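Local coordinates for HD-GYP domain-containing protein (Bdellovibrio bacteriovorus, PDB 3TM8) that probably belongs to the cyclic-di-GMP phosphodiesterases of the HD-GYP class, as an unconventional member, and binds two iron ions, at residues A[105-113]-A[150-160]; A[167-178]-A[196-207]. All coordinates share one frame; numbering follows the deposited sequence. Where two conformers were deposited one is given.

Contact 1. Residues A[105-113]-A[150-160]; sequences IQTRADIIQ and NAQALSAVMNI
The amide of Gln106 reaches across to Ala156 and Asn159 and carries most of the polar contact. Its CG stands anti to the backbone N (chi1 -172°) and the chain then bends at chi2, which swings the amide to Ala156. Gln106 NE2 gives a hydrogen bond to Ala156 O at 3.0 Å, from above the carbonyl plane. Asn159 N reaches the same oxygen from the opposite face. Gln106 NE2 also bonds to Asp110 OD1 in its own helix, at 3.1 Å. Gln106 OE1 accepts a nearly straight bond from Asn159 ND2 (3.0 Å, 169°). A second polar link joins Arg108 NH1 to Asn150 OD1 at 3.0 Å, more bent, with guanidinium and amide planes 77° apart. Asp99 OD1 forms a salt bridge with Arg108 and accepts from Asn150 ND2, while Arg108 NE bonds to Ala96 O.

Between these links, Ala109 CB meets Ala156 CB at 3.5 Å, and Ile105 lies along Gln152, Ala153 and Ala156. Ile160 sits beside Gln106 and Asp110, its CD1 on Gln113 CB beyond. The axes of the short segments pass 8.6 Å apart. The contact packs the start of helix 105-125 on the short helix preceding helix 167-185. With three bonds on its amide, Gln106 is held in a fixed rotation.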
loop_
_atom_site.group_PDB
_atom_site.type_symbol
_atom_site.label_atom_id
_atom_site.label_comp_id
_atom_site.label_asym_id
_atom_site.label_seq_id
_atom_site.Cartn_x
_atom_site.Cartn_y
_atom_site.Cartn_z
ATOM N N ILE A 105 15.612 5.188 -11.460
ATOM C CA ILE A 105 14.813 4.218 -10.719
ATOM C C ILE A 105 13.882 4.892 -9.708
ATOM O O ILE A 105 12.778 4.417 -9.473
ATOM C CB ILE A 105 15.706 3.135 -10.040
ATOM C CG1 ILE A 105 14.852 1.977 -9.510
ATOM C CG2 ILE A 105 16.566 3.750 -8.935
ATOM C CD1 ILE A 105 14.119 1.194 -10.586
ATOM N N GLN A 106 14.311 6.005 -9.125
ATOM C CA GLN A 106 13.444 6.681 -8.161
ATOM C C GLN A 106 12.180 7.210 -8.829
ATOM O O GLN A 106 11.088 7.146 -8.254
ATOM C CB GLN A 106 14.155 7.819 -7.419
ATOM C CG GLN A 106 13.312 8.384 -6.273
ATOM C CD GLN A 106 13.082 7.344 -5.194
ATOM O OE1 GLN A 106 14.035 6.863 -4.587
ATOM N NE2 GLN A 106 11.826 6.955 -4.986
ATOM N N THR A 107 12.323 7.729 -10.043
ATOM C CA THR A 107 11.171 8.236 -10.763
ATOM C C THR A 107 10.238 7.099 -11.162
ATOM O O THR A 107 9.022 7.212 -11.043
ATOM C CB THR A 107 11.599 9.081 -11.975
ATOM O OG1 THR A 107 12.409 10.164 -11.506
ATOM C CG2 THR A 107 10.390 9.643 -12.696
ATOM N N ARG A 108 10.811 5.990 -11.620
ATOM C CA ARG A 108 10.006 4.814 -11.933
ATOM C C ARG A 108 9.250 4.331 -10.691
ATOM O O ARG A 108 8.052 4.043 -10.758
ATOM C CB ARG A 108 10.888 3.692 -12.478
ATOM C CG ARG A 108 11.629 4.061 -13.761
ATOM C CD ARG A 108 12.456 2.898 -14.292
ATOM N NE ARG A 108 11.602 1.747 -14.530
ATOM C CZ ARG A 108 12.024 0.487 -14.567
ATOM N NH1 ARG A 108 13.310 0.203 -14.407
ATOM N NH2 ARG A 108 11.147 -0.490 -14.766
ATOM N N ALA A 109 9.950 4.252 -9.560
ATOM C CA ALA A 109 9.347 3.832 -8.301
ATOM C C ALA A 109 8.270 4.807 -7.837
ATOM O O ALA A 109 7.223 4.382 -7.359
ATOM C CB ALA A 109 10.407 3.663 -7.239
ATOM N N ASP A 110 8.517 6.110 -7.975
ATOM C CA ASP A 110 7.504 7.114 -7.615
ATOM C C ASP A 110 6.205 6.829 -8.365
ATOM O O ASP A 110 5.119 6.817 -7.788
ATOM C CB ASP A 110 7.957 8.531 -7.972
ATOM C CG ASP A 110 8.982 9.111 -7.003
ATOM O OD1 ASP A 110 9.326 8.461 -5.989
ATOM O OD2 ASP A 110 9.433 10.253 -7.261
ATOM N N ILE A 111 6.316 6.608 -9.670
ATOM C CA ILE A 111 5.132 6.361 -10.470
ATOM C C ILE A 111 4.463 5.047 -10.084
ATOM O O ILE A 111 3.257 4.988 -9.876
ATOM C CB ILE A 111 5.461 6.372 -11.977
ATOM C CG1 ILE A 111 5.887 7.780 -12.417
ATOM C CG2 ILE A 111 4.270 5.872 -12.784
ATOM C CD1 ILE A 111 6.576 7.809 -13.764
ATOM N N ILE A 112 5.251 3.982 -9.988
ATOM C CA ILE A 112 4.670 2.664 -9.753
ATOM C C ILE A 112 4.072 2.541 -8.338
ATOM O O ILE A 112 2.975 2.003 -8.174
ATOM C CB ILE A 112 5.689 1.557 -10.039
ATOM C CG1 ILE A 112 5.972 1.524 -11.546
ATOM C CG2 ILE A 112 5.172 0.214 -9.559
ATOM C CD1 ILE A 112 7.218 0.768 -11.910
ATOM N N GLN A 113 4.768 3.053 -7.328
ATOM C CA GLN A 113 4.220 3.057 -5.970
ATOM C C GLN A 113 2.859 3.745 -5.949
ATOM O O GLN A 113 1.902 3.254 -5.342
ATOM C CB GLN A 113 5.192 3.742 -5.002
ATOM C CG GLN A 113 4.839 3.639 -3.511
ATOM C CD GLN A 113 3.757 4.589 -3.066
ATOM O OE1 GLN A 113 3.510 5.622 -3.682
ATOM N NE2 GLN A 113 3.117 4.253 -1.958
ATOM N N ASN A 150 14.558 -5.405 -10.884
ATOM C CA ASN A 150 15.338 -4.184 -10.751
ATOM C C ASN A 150 15.970 -4.133 -9.377
ATOM O O ASN A 150 15.267 -4.003 -8.382
ATOM C CB ASN A 150 14.450 -2.957 -10.950
ATOM C CG ASN A 150 13.917 -2.854 -12.357
ATOM O OD1 ASN A 150 14.577 -2.299 -13.246
ATOM N ND2 ASN A 150 12.720 -3.397 -12.580
ATOM N N ALA A 151 17.294 -4.243 -9.332
ATOM C CA ALA A 151 18.031 -4.347 -8.079
ATOM C C ALA A 151 17.657 -3.280 -7.055
ATOM O O ALA A 151 17.518 -3.574 -5.871
ATOM C CB ALA A 151 19.525 -4.317 -8.347
ATOM N N GLN A 152 17.498 -2.044 -7.510
ATOM C CA GLN A 152 17.245 -0.938 -6.590
ATOM C C GLN A 152 15.780 -0.552 -6.442
ATOM O O GLN A 152 15.479 0.432 -5.774
ATOM C CB GLN A 152 18.054 0.292 -6.994
ATOM C CG GLN A 152 19.560 0.079 -6.912
ATOM C CD GLN A 152 20.000 -0.492 -5.573
ATOM O OE1 GLN A 152 20.868 -1.367 -5.515
ATOM N NE2 GLN A 152 19.409 0.003 -4.491
ATOM N N ALA A 153 14.871 -1.309 -7.046
ATOM C CA ALA A 153 13.453 -0.966 -6.960
ATOM C C ALA A 153 12.928 -0.950 -5.524
ATOM O O ALA A 153 12.268 0.003 -5.123
ATOM C CB ALA A 153 12.612 -1.888 -7.827
ATOM N N LEU A 154 13.210 -1.994 -4.748
ATOM C CA LEU A 154 12.706 -2.029 -3.378
ATOM C C LEU A 154 13.226 -0.834 -2.589
ATOM O O LEU A 154 12.466 -0.176 -1.876
ATOM C CB LEU A 154 13.048 -3.341 -2.662
ATOM C CG LEU A 154 12.510 -3.385 -1.224
ATOM C CD1 LEU A 154 12.051 -4.779 -0.854
ATOM C CD2 LEU A 154 13.525 -2.844 -0.209
ATOM N N SER A 155 14.514 -0.533 -2.722
ATOM C CA SER A 155 15.087 0.590 -1.989
ATOM C C SER A 155 14.437 1.912 -2.407
ATOM O O SER A 155 14.144 2.764 -1.557
ATOM C CB SER A 155 16.607 0.644 -2.164
ATOM O OG SER A 155 16.962 0.772 -3.527
ATOM N N ALA A 156 14.193 2.082 -3.703
ATOM C CA ALA A 156 13.548 3.299 -4.185
ATOM C C ALA A 156 12.126 3.436 -3.647
ATOM O O ALA A 156 11.708 4.524 -3.251
ATOM C CB ALA A 156 13.547 3.326 -5.703
ATOM N N VAL A 157 11.376 2.340 -3.632
ATOM C CA VAL A 157 10.021 2.388 -3.096
ATOM C C VAL A 157 10.049 2.709 -1.604
ATOM O O VAL A 157 9.244 3.504 -1.114
ATOM C CB VAL A 157 9.238 1.086 -3.378
ATOM C CG1 VAL A 157 7.936 1.063 -2.584
ATOM C CG2 VAL A 157 8.969 0.957 -4.886
ATOM N N MET A 158 11.002 2.119 -0.889
ATOM C CA MET A 158 11.105 2.349 0.547
ATOM C C MET A 158 11.553 3.778 0.884
ATOM O O MET A 158 11.461 4.195 2.031
ATOM C CB MET A 158 11.993 1.290 1.214
ATOM C CG MET A 158 11.414 -0.128 1.142
ATOM S SD MET A 158 9.792 -0.345 1.935
ATOM C CE MET A 158 10.197 -0.081 3.658
ATOM N N ASN A 159 12.023 4.521 -0.116
ATOM C CA ASN A 159 12.349 5.939 0.047
ATOM C C ASN A 159 11.120 6.837 0.058
ATOM O O ASN A 159 11.208 8.017 0.403
ATOM C CB ASN A 159 13.249 6.422 -1.090
ATOM C CG ASN A 159 14.688 6.013 -0.921
ATOM O OD1 ASN A 159 15.159 5.786 0.193
ATOM N ND2 ASN A 159 15.405 5.926 -2.038
ATOM N N ILE A 160 9.980 6.290 -0.348
ATOM C CA ILE A 160 8.772 7.092 -0.462
ATOM C C ILE A 160 8.001 7.026 0.855
ATOM O O ILE A 160 7.208 6.115 1.084
ATOM C CB ILE A 160 7.888 6.618 -1.637
ATOM C CG1 ILE A 160 8.727 6.462 -2.917
ATOM C CG2 ILE A 160 6.726 7.582 -1.863
ATOM C CD1 ILE A 160 7.986 5.785 -4.054
#

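Contact 2. Residues A[167-178]-A[196-207]; sequences ISHHGVTVSTLS and LTLGALLHDYGH. With FE (Fe (III) ion), chain D; FE (Fe (III) ion), chain E; PO4 (phosphate ion), chain C; DMS (dimethyl sulfoxide), chain F.
His170 and His203 turn their NE2 atoms to one iron, with ring planes 62° apart. The iron lies 2.1 Å from His170 NE2 and 2.3 Å from His203 NE2. Asp204 OD2 is a third ligand. It sits at the edge of the His170 ring, whose plane is only 18° from that of the carboxylate. Asp204 OD1 binds the second iron at 2.1 Å, so the carboxylate bridges the two metals. His203 has CG between its backbone N and carbonyl carbon. This folds the ring back toward Ala200, and His203 ND1 bonds to Ala200 O at 2.7 Å in the ring plane. That bond fixes the rotation of the ring, and Val174 CG2 lies against its CE1. Asp288 holds His170 ND1 in the same second-shell manner. His203 and Asp204 are the adjacent His-Asp pair that names the HD domain, here just after Leu202. Asn285 also binds the first iron, and His232, His257 and Glu258 the second. A water and a phosphate, probably from the crystallisation liquor, bridge both. His207 NE2 gives phosphate O4 a hydrogen bond of 2.8 Å. Away from the metals, the axes of the two short helical segments run nearly antiparallel (150°), 7.2 Å apart. Gly171 CA rests on Leu201 O, a CA-H...O contact of 3.6 Å. Further along, Ala200 CB presses tightly on Ser175 CA at 3.5 Å.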
loop_
_atom_site.group_PDB
_atom_site.type_symbol
_atom_site.label_atom_id
_atom_site.label_comp_id
_atom_site.label_asym_id
_atom_site.label_seq_id
_atom_site.Cartn_x
_atom_site.Cartn_y
_atom_site.Cartn_z
ATOM N N ILE A 167 -3.754 4.070 4.626
ATOM C CA ILE A 167 -3.783 2.616 4.566
ATOM C C ILE A 167 -3.443 2.082 3.174
ATOM O O ILE A 167 -2.954 0.965 3.043
ATOM C CB ILE A 167 -5.121 2.019 5.071
ATOM C CG1 ILE A 167 -6.303 2.496 4.230
ATOM C CG2 ILE A 167 -5.325 2.335 6.551
ATOM C CD1 ILE A 167 -7.616 1.858 4.624
ATOM N N SER A 168 -3.691 2.872 2.133
ATOM C CA SER A 168 -3.334 2.430 0.796
ATOM C C SER A 168 -1.820 2.507 0.579
ATOM O O SER A 168 -1.219 1.579 0.042
ATOM C CB SER A 168 -4.102 3.198 -0.267
ATOM O OG SER A 168 -3.903 4.579 -0.097
ATOM N N HIS A 169 -1.191 3.596 1.014
ATOM C CA HIS A 169 0.268 3.675 0.929
ATOM C C HIS A 169 0.897 2.549 1.780
ATOM O O HIS A 169 1.817 1.846 1.350
ATOM C CB HIS A 169 0.731 5.066 1.361
ATOM C CG HIS A 169 2.200 5.317 1.217
ATOM N ND1 HIS A 169 2.693 6.499 0.704
ATOM C CD2 HIS A 169 3.280 4.578 1.559
ATOM C CE1 HIS A 169 4.012 6.471 0.723
ATOM N NE2 HIS A 169 4.395 5.311 1.230
ATOM N N HIS A 170 0.366 2.368 2.983
ATOM C CA HIS A 170 0.826 1.322 3.894
ATOM C C HIS A 170 0.664 -0.070 3.260
ATOM O O HIS A 170 1.540 -0.928 3.389
ATOM C CB HIS A 170 0.068 1.490 5.220
ATOM C CG HIS A 170 0.081 0.300 6.132
ATOM N ND1 HIS A 170 1.201 -0.125 6.819
ATOM C CD2 HIS A 170 -0.928 -0.512 6.528
ATOM C CE1 HIS A 170 0.879 -1.154 7.585
ATOM N NE2 HIS A 170 -0.405 -1.412 7.427
ATOM N N GLY A 171 -0.423 -0.287 2.518
ATOM C CA GLY A 171 -0.593 -1.540 1.800
ATOM C C GLY A 171 0.509 -1.750 0.771
ATOM O O GLY A 171 1.049 -2.856 0.633
ATOM N N VAL A 172 0.862 -0.704 0.033
ATOM C CA VAL A 172 1.953 -0.855 -0.927
ATOM C C VAL A 172 3.267 -1.201 -0.211
ATOM O O VAL A 172 4.005 -2.098 -0.626
ATOM C CB VAL A 172 2.133 0.394 -1.821
ATOM C CG1 VAL A 172 3.249 0.149 -2.829
ATOM C CG2 VAL A 172 0.821 0.748 -2.541
ATOM N N THR A 173 3.533 -0.521 0.898
ATOM C CA THR A 173 4.754 -0.781 1.644
ATOM C C THR A 173 4.794 -2.214 2.162
ATOM O O THR A 173 5.802 -2.903 2.017
ATOM C CB THR A 173 4.912 0.209 2.803
ATOM O OG1 THR A 173 5.117 1.505 2.243
ATOM C CG2 THR A 173 6.119 -0.156 3.652
ATOM N N VAL A 174 3.690 -2.655 2.751
ATOM C CA VAL A 174 3.618 -4.012 3.268
ATOM C C VAL A 174 3.765 -5.023 2.120
ATOM O O VAL A 174 4.431 -6.044 2.278
ATOM C CB VAL A 174 2.339 -4.215 4.113
ATOM C CG1 VAL A 174 2.130 -5.682 4.474
ATOM C CG2 VAL A 174 2.414 -3.379 5.374
ATOM N N SER A 175 3.200 -4.730 0.951
ATOM C CA SER A 175 3.351 -5.642 -0.180
ATOM C C SER A 175 4.799 -5.726 -0.656
ATOM O O SER A 175 5.271 -6.792 -1.068
ATOM C CB SER A 175 2.421 -5.238 -1.326
ATOM O OG SER A 175 2.984 -4.219 -2.138
ATOM N N THR A 176 5.510 -4.607 -0.584
ATOM C CA THR A 176 6.904 -4.536 -1.001
ATOM C C THR A 176 7.779 -5.394 -0.078
ATOM O O THR A 176 8.598 -6.202 -0.543
ATOM C CB THR A 176 7.396 -3.073 -1.001
ATOM O OG1 THR A 176 6.495 -2.261 -1.768
ATOM C CG2 THR A 176 8.789 -2.960 -1.604
ATOM N N LEU A 177 7.596 -5.221 1.230
ATOM C CA LEU A 177 8.312 -6.024 2.207
ATOM C C LEU A 177 7.926 -7.487 2.066
ATOM O O LEU A 177 8.766 -8.369 2.216
ATOM C CB LEU A 177 8.011 -5.542 3.621
ATOM C CG LEU A 177 8.458 -4.128 3.995
ATOM C CD1 LEU A 177 7.888 -3.742 5.354
ATOM C CD2 LEU A 177 9.986 -4.014 3.998
ATOM N N SER A 178 6.661 -7.752 1.760
ATOM C CA SER A 178 6.215 -9.134 1.592
ATOM C C SER A 178 6.864 -9.829 0.390
ATOM O O SER A 178 7.232 -11.005 0.470
ATOM C CB SER A 178 4.687 -9.212 1.492
ATOM O OG SER A 178 4.063 -8.817 2.707
ATOM N N LEU A 196 -0.068 -12.987 -2.787
ATOM C CA LEU A 196 0.550 -12.417 -1.596
ATOM C C LEU A 196 0.605 -10.898 -1.716
ATOM O O LEU A 196 0.248 -10.172 -0.787
ATOM C CB LEU A 196 1.961 -12.986 -1.419
ATOM C CG LEU A 196 2.865 -12.315 -0.383
ATOM C CD1 LEU A 196 2.315 -12.510 1.019
ATOM C CD2 LEU A 196 4.295 -12.836 -0.489
ATOM N N THR A 197 1.058 -10.430 -2.874
ATOM C CA THR A 197 1.199 -9.004 -3.125
ATOM C C THR A 197 -0.167 -8.320 -3.109
ATOM O O THR A 197 -0.353 -7.267 -2.479
ATOM C CB THR A 197 1.916 -8.768 -4.463
ATOM O OG1 THR A 197 3.219 -9.359 -4.389
ATOM C CG2 THR A 197 2.043 -7.279 -4.774
ATOM N N LEU A 198 -1.130 -8.925 -3.796
ATOM C CA LEU A 198 -2.484 -8.383 -3.835
ATOM C C LEU A 198 -3.121 -8.327 -2.442
ATOM O O LEU A 198 -3.723 -7.314 -2.054
ATOM C CB LEU A 198 -3.347 -9.200 -4.797
ATOM C CG LEU A 198 -4.794 -8.759 -4.980
ATOM C CD1 LEU A 198 -4.880 -7.303 -5.453
ATOM C CD2 LEU A 198 -5.499 -9.708 -5.954
ATOM N N GLY A 199 -3.007 -9.420 -1.693
ATOM C CA GLY A 199 -3.542 -9.455 -0.349
ATOM C C GLY A 199 -2.879 -8.429 0.543
ATOM O O GLY A 199 -3.555 -7.722 1.305
ATOM N N ALA A 200 -1.557 -8.306 0.433
ATOM C CA ALA A 200 -0.843 -7.288 1.199
ATOM C C ALA A 200 -1.310 -5.876 0.835
ATOM O O ALA A 200 -1.522 -5.030 1.692
ATOM C CB ALA A 200 0.660 -7.441 1.019
ATOM N N LEU A 201 -1.489 -5.622 -0.448
ATOM C CA LEU A 201 -1.939 -4.316 -0.874
ATOM C C LEU A 201 -3.294 -3.962 -0.253
ATOM O O LEU A 201 -3.513 -2.815 0.158
ATOM C CB LEU A 201 -2.000 -4.295 -2.393
ATOM C CG LEU A 201 -2.378 -2.988 -3.059
ATOM C CD1 LEU A 201 -1.452 -1.872 -2.615
ATOM C CD2 LEU A 201 -2.315 -3.181 -4.560
ATOM N N LEU A 202 -4.186 -4.942 -0.178
ATOM C CA LEU A 202 -5.548 -4.725 0.280
ATOM C C LEU A 202 -5.763 -5.041 1.757
ATOM O O LEU A 202 -6.894 -4.961 2.237
ATOM C CB LEU A 202 -6.508 -5.562 -0.563
ATOM C CG LEU A 202 -6.496 -5.327 -2.082
ATOM C CD1 LEU A 202 -7.425 -6.318 -2.770
ATOM C CD2 LEU A 202 -6.892 -3.885 -2.417
ATOM N N HIS A 203 -4.692 -5.387 2.473
ATOM C CA HIS A 203 -4.858 -6.057 3.759
ATOM C C HIS A 203 -5.686 -5.269 4.767
ATOM O O HIS A 203 -6.427 -5.860 5.554
ATOM C CB HIS A 203 -3.515 -6.499 4.365
ATOM C CG HIS A 203 -2.741 -5.406 5.036
ATOM N ND1 HIS A 203 -1.916 -4.534 4.352
ATOM C CD2 HIS A 203 -2.665 -5.048 6.341
ATOM C CE1 HIS A 203 -1.364 -3.691 5.209
ATOM N NE2 HIS A 203 -1.792 -3.990 6.424
ATOM N N ASP A 204 -5.568 -3.941 4.740
ATOM C CA ASP A 204 -6.217 -3.090 5.738
ATOM C C ASP A 204 -7.521 -2.475 5.263
ATOM O O ASP A 204 -7.947 -1.424 5.750
ATOM C CB ASP A 204 -5.243 -2.031 6.256
ATOM C CG ASP A 204 -4.460 -2.510 7.469
ATOM O OD1 ASP A 204 -4.944 -3.444 8.149
ATOM O OD2 ASP A 204 -3.368 -1.956 7.741
ATOM N N TYR A 205 -8.182 -3.159 4.338
ATOM C CA TYR A 205 -9.501 -2.741 3.882
ATOM C C TYR A 205 -10.459 -2.448 5.048
ATOM O O TYR A 205 -11.286 -1.532 4.975
ATOM C CB TYR A 205 -10.089 -3.809 2.959
ATOM C CG TYR A 205 -11.501 -3.521 2.516
ATOM C CD1 TYR A 205 -11.851 -2.285 1.975
ATOM C CD2 TYR A 205 -12.489 -4.485 2.648
ATOM C CE1 TYR A 205 -13.157 -2.031 1.563
ATOM C CE2 TYR A 205 -13.783 -4.238 2.256
ATOM C CZ TYR A 205 -14.115 -3.015 1.716
ATOM O OH TYR A 205 -15.414 -2.804 1.333
ATOM N N GLY A 206 -10.341 -3.210 6.133
ATOM C CA GLY A 206 -11.198 -3.006 7.288
ATOM C C GLY A 206 -11.092 -1.632 7.926
ATOM O O GLY A 206 -12.006 -1.216 8.653
ATOM N N HIS A 207 -9.982 -0.936 7.688
ATOM C CA HIS A 207 -9.804 0.414 8.231
ATOM C C HIS A 207 -10.385 1.500 7.323
ATOM O O HIS A 207 -10.357 2.666 7.688
ATOM C CB HIS A 207 -8.321 0.767 8.435
ATOM C CG HIS A 207 -7.630 0.028 9.542
ATOM N ND1 HIS A 207 -8.136 -0.077 10.821
ATOM C CD2 HIS A 207 -6.412 -0.565 9.571
ATOM C CE1 HIS A 207 -7.279 -0.743 11.576
ATOM N NE2 HIS A 207 -6.220 -1.044 10.845
HETATM FE FE FE D . -1.606 -2.881 8.398
HETATM FE FE FE E . -4.254 -4.401 9.942
HETATM P P PO4 C . -2.516 -2.071 11.321
HETATM O O1 PO4 C . -2.643 -0.888 12.245
HETATM O O2 PO4 C . -1.635 -1.775 10.131
HETATM O O3 PO4 C . -1.797 -3.239 12.038
HETATM O O4 PO4 C . -3.890 -2.583 10.947
HETATM S S DMS F . 7.342 4.077 3.915
HETATM O O DMS F . 5.658 3.631 3.641
HETATM C C1 DMS F . 7.977 3.061 5.275
HETATM C C2 DMS F . 8.304 3.360 2.569
HETATM O O HOH W 1 -4.147 -1.984 2.887
HETATM O O HOH W 2 -2.444 -4.431 9.284
#

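How the contacts relate
From the N terminus, helix 105-125 comes first, and helix 130-149 follows it. Contact 1 closes this loop of 36 intervening residues, bringing helix 153-158 back to the start of helix 105-125. The chain then passes into helix 167-185. Contact 2 closes a shorter loop of 17 residues with helix 190-202. The two contacts are in series and neither nest nor cross. Their centres lie 16 Å apart, yet they touch. Ile160 O probably accepts a hydrogen bond from His169 NE2, and Val157 and Leu154 pack on Thr176. Helix 167-185 thus ties the helices of contact 1 to the iron-binding part of the fold.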